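Side-chain contact in tryptophan halogenase (Shewanella frigidimarina, PDB 2PYX), which probably acts as a flavin-dependent monooxygenase of the tryptophan halogenase family, binding FAD and modifying a tryptophan-like substrate: residues L257-P262 / K311-Y316. Sequence-based numbering, arbitrary orientation.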
ATOM      1  N   LEU A 257     -16.831  -3.222  -6.166  1.00 12.82           N
ATOM      2  CA  LEU A 257     -17.726  -4.325  -5.891  1.00 11.97           C
ATOM      3  C   LEU A 257     -16.839  -5.509  -5.504  1.00 10.81           C
ATOM      4  O   LEU A 257     -16.122  -6.062  -6.354  1.00 12.67           O
ATOM      5  CB  LEU A 257     -18.564  -4.607  -7.117  1.00 15.51           C
ATOM      6  CG  LEU A 257     -19.605  -5.696  -6.920  1.00 19.95           C
ATOM      7  CD1 LEU A 257     -20.711  -5.247  -5.932  1.00 20.72           C
ATOM      8  CD2 LEU A 257     -20.178  -6.090  -8.288  1.00 23.33           C
ATOM      9  N   ALA A 258     -16.954  -5.931  -4.230  1.00 13.50           N
ATOM     10  CA  ALA A 258     -15.984  -6.842  -3.615  1.00 13.71           C
ATOM     11  C   ALA A 258     -16.626  -8.131  -3.093  1.00 16.79           C
ATOM     12  O   ALA A 258     -17.789  -8.130  -2.683  1.00 18.28           O
ATOM     13  CB  ALA A 258     -15.303  -6.149  -2.488  1.00 15.55           C
ATOM     14  N   ILE A 259     -15.854  -9.213  -3.104  1.00 14.86           N
ATOM     15  CA  ILE A 259     -16.385 -10.522  -2.711  1.00 17.26           C
ATOM     16  C   ILE A 259     -15.236 -11.459  -2.343  1.00 18.80           C
ATOM     17  O   ILE A 259     -14.140 -11.388  -2.904  1.00 16.63           O
ATOM     18  CB  ILE A 259     -17.245 -11.105  -3.853  1.00 16.42           C
ATOM     19  CG1 ILE A 259     -18.086 -12.290  -3.342  1.00 20.95           C
ATOM     20  CG2 ILE A 259     -16.428 -11.507  -5.044  1.00 16.79           C
ATOM     21  CD1 ILE A 259     -19.150 -12.733  -4.317  1.00 23.79           C
ATOM     22  N   GLN A 260     -15.479 -12.354  -1.394  1.00 21.90           N
ATOM     23  CA  GLN A 260     -14.496 -13.407  -1.167  1.00 25.53           C
ATOM     24  C   GLN A 260     -14.848 -14.616  -2.041  1.00 25.17           C
ATOM     25  O   GLN A 260     -16.013 -14.841  -2.382  1.00 26.18           O
ATOM     26  CB  GLN A 260     -14.329 -13.741   0.308  1.00 28.87           C
ATOM     27  CG  GLN A 260     -15.556 -14.010   1.086  1.00 36.02           C
ATOM     28  CD  GLN A 260     -15.236 -14.650   2.422  1.00 41.16           C
ATOM     29  OE1 GLN A 260     -15.212 -15.877   2.538  1.00 41.52           O
ATOM     30  NE2 GLN A 260     -14.967 -13.827   3.430  1.00 39.85           N
ATOM     31  N   VAL A 261     -13.810 -15.336  -2.450  1.00 22.59           N
ATOM     32  CA  VAL A 261     -13.873 -16.402  -3.444  1.00 25.53           C
ATOM     33  C   VAL A 261     -13.087 -17.611  -2.883  1.00 26.45           C
ATOM     34  O   VAL A 261     -11.874 -17.540  -2.710  1.00 24.10           O
ATOM     35  CB  VAL A 261     -13.187 -15.943  -4.765  1.00 25.75           C
ATOM     36  CG1 VAL A 261     -13.199 -17.032  -5.806  1.00 31.23           C
ATOM     37  CG2 VAL A 261     -13.828 -14.664  -5.306  1.00 31.07           C
ATOM     38  N   PRO A 262     -13.768 -18.734  -2.603  1.00 26.26           N
ATOM     39  CA  PRO A 262     -12.975 -19.900  -2.183  1.00 25.92           C
ATOM     40  C   PRO A 262     -12.119 -20.451  -3.314  1.00 24.29           C
ATOM     41  O   PRO A 262     -12.422 -20.237  -4.491  1.00 27.13           O
ATOM     42  CB  PRO A 262     -14.040 -20.926  -1.777  1.00 26.30           C
ATOM     43  CG  PRO A 262     -15.240 -20.530  -2.525  1.00 28.68           C
ATOM     44  CD  PRO A 262     -15.210 -19.029  -2.642  1.00 29.04           C
ATOM     45  N   LYS A 311     -22.118  -7.836 -13.614  1.00 13.89           N
ATOM     46  CA  LYS A 311     -21.970  -8.855 -14.662  1.00 14.36           C
ATOM     47  C   LYS A 311     -20.506  -9.080 -15.025  1.00 14.86           C
ATOM     48  O   LYS A 311     -20.041 -10.206 -15.140  1.00 15.53           O
ATOM     49  CB  LYS A 311     -22.788  -8.524 -15.906  1.00 16.85           C
ATOM     50  CG  LYS A 311     -22.746  -9.596 -17.013  1.00 26.19           C
ATOM     51  CD  LYS A 311     -23.295 -10.940 -16.556  1.00 36.76           C
ATOM     52  CE  LYS A 311     -23.412 -11.909 -17.747  1.00 32.93           C
ATOM     53  NZ  LYS A 311     -23.846 -13.286 -17.329  1.00 47.01           N
ATOM     54  N   THR A 312     -19.771  -7.993 -15.185  1.00 13.78           N
ATOM     55  CA  THR A 312     -18.357  -8.058 -15.418  1.00 12.91           C
ATOM     56  C   THR A 312     -17.627  -8.799 -14.307  1.00 14.24           C
ATOM     57  O   THR A 312     -16.759  -9.627 -14.592  1.00 13.75           O
ATOM     58  CB  THR A 312     -17.810  -6.598 -15.600  1.00 12.87           C
ATOM     59  OG1 THR A 312     -18.484  -5.996 -16.708  1.00 15.89           O
ATOM     60  CG2 THR A 312     -16.327  -6.593 -15.873  1.00 16.30           C
ATOM     61  N   LEU A 313     -17.956  -8.514 -13.051  1.00 12.76           N
ATOM     62  CA  LEU A 313     -17.298  -9.222 -11.928  1.00 12.88           C
ATOM     63  C   LEU A 313     -17.587 -10.715 -12.044  1.00 13.42           C
ATOM     64  O   LEU A 313     -16.696 -11.578 -11.891  1.00 12.71           O
ATOM     65  CB  LEU A 313     -17.790  -8.728 -10.567  1.00 12.92           C
ATOM     66  CG  LEU A 313     -17.240  -9.432  -9.321  1.00 12.39           C
ATOM     67  CD1 LEU A 313     -15.711  -9.425  -9.290  1.00 13.47           C
ATOM     68  CD2 LEU A 313     -17.838  -8.886  -8.079  1.00 16.47           C
ATOM     69  N   PHE A 314     -18.850 -11.017 -12.291  1.00 14.69           N
ATOM     70  CA  PHE A 314     -19.249 -12.436 -12.311  1.00 15.21           C
ATOM     71  C   PHE A 314     -18.609 -13.166 -13.486  1.00 14.25           C
ATOM     72  O   PHE A 314     -18.268 -14.348 -13.356  1.00 16.10           O
ATOM     73  CB  PHE A 314     -20.782 -12.582 -12.321  1.00 17.11           C
ATOM     74  CG  PHE A 314     -21.453 -12.240 -11.027  1.00 16.85           C
ATOM     75  CD1 PHE A 314     -20.733 -11.910  -9.881  1.00 20.86           C
ATOM     76  CD2 PHE A 314     -22.840 -12.250 -10.928  1.00 20.93           C
ATOM     77  CE1 PHE A 314     -21.370 -11.596  -8.691  1.00 20.63           C
ATOM     78  CE2 PHE A 314     -23.468 -11.953  -9.734  1.00 20.45           C
ATOM     79  CZ  PHE A 314     -22.745 -11.639  -8.615  1.00 19.49           C
ATOM     80  N   ASN A 315     -18.460 -12.507 -14.624  1.00 12.91           N
ATOM     81  CA  ASN A 315     -17.737 -13.065 -15.757  1.00 15.86           C
ATOM     82  C   ASN A 315     -16.312 -13.418 -15.372  1.00 17.94           C
ATOM     83  O   ASN A 315     -15.793 -14.478 -15.723  1.00 18.45           O
ATOM     84  CB  ASN A 315     -17.759 -12.151 -16.970  1.00 16.41           C
ATOM     85  CG  ASN A 315     -19.130 -12.039 -17.613  1.00 24.44           C
ATOM     86  OD1 ASN A 315     -20.020 -12.849 -17.351  1.00 25.63           O
ATOM     87  ND2 ASN A 315     -19.308 -11.016 -18.451  1.00 25.11           N
ATOM     88  N   TYR A 316     -15.640 -12.516 -14.655  1.00 15.09           N
ATOM     89  CA  TYR A 316     -14.259 -12.778 -14.226  1.00 14.04           C
ATOM     90  C   TYR A 316     -14.191 -14.004 -13.324  1.00 17.01           C
ATOM     91  O   TYR A 316     -13.214 -14.777 -13.388  1.00 17.55           O
ATOM     92  CB  TYR A 316     -13.700 -11.531 -13.496  1.00 14.05           C
ATOM     93  CG  TYR A 316     -12.345 -11.734 -12.845  1.00 10.84           C
ATOM     94  CD1 TYR A 316     -11.164 -11.468 -13.527  1.00 13.60           C
ATOM     95  CD2 TYR A 316     -12.250 -12.192 -11.540  1.00 11.08           C
ATOM     96  CE1 TYR A 316      -9.937 -11.645 -12.918  1.00 11.70           C
ATOM     97  CE2 TYR A 316     -10.999 -12.380 -10.921  1.00 13.90           C
ATOM     98  CZ  TYR A 316      -9.862 -12.129 -11.644  1.00 11.54           C
ATOM     99  OH  TYR A 316      -8.603 -12.299 -11.076  1.00 13.55           O
TER
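L313, on the inner side of helix 306-317, reaches strand 255-262 with one methyl, CD2, which is aimed between L257 and I259, two residues of the same strand face. The closest approach is methyl to methyl, L313 CD2 to L257 CD2 at 3.7 Å, and L257 CG follows at 3.8 Å from L313 CD2. The same methyl also lies 3.7 Å from the carbonyl oxygen L257 O, so it meets the strand backbone as well as its side chain. Because CG of L313 stands anti to its backbone N (chi1 177°), the branch is extended from the helix toward the sheet. L257 has the same first torsion (chi1 -177°), and the two leucine side chains cross at a slant, L313 CD2 sitting against both the branch point and the CD2 methyl of L257. On the far side of the L313 methyl, I259 presents its short branch: I259 CG2 lies 4.3 Å from L313 CD2, a looser touch. All three aliphatic residues are buried, and the side-chain packing is apolar. L257 and I259 face the helix while the intervening A258 turns away, as the alternation of an extended strand requires. V295, on the neighbouring antiparallel strand 292-299, also packs against L313, so the leucine bridges two strands; P329 and L327 cover L257 and I259, respectively. Farther along the strand, V261 continues the row onto L317. The arrangement is that of a helix lying against one face of a locally antiparallel part of the large mixed sheet: the helix that follows strand 292-299 packs over strand 255-262, which runs between 292-299 and 330-333, away from the predicted flavin and tryptophan sites of this halogenase fold.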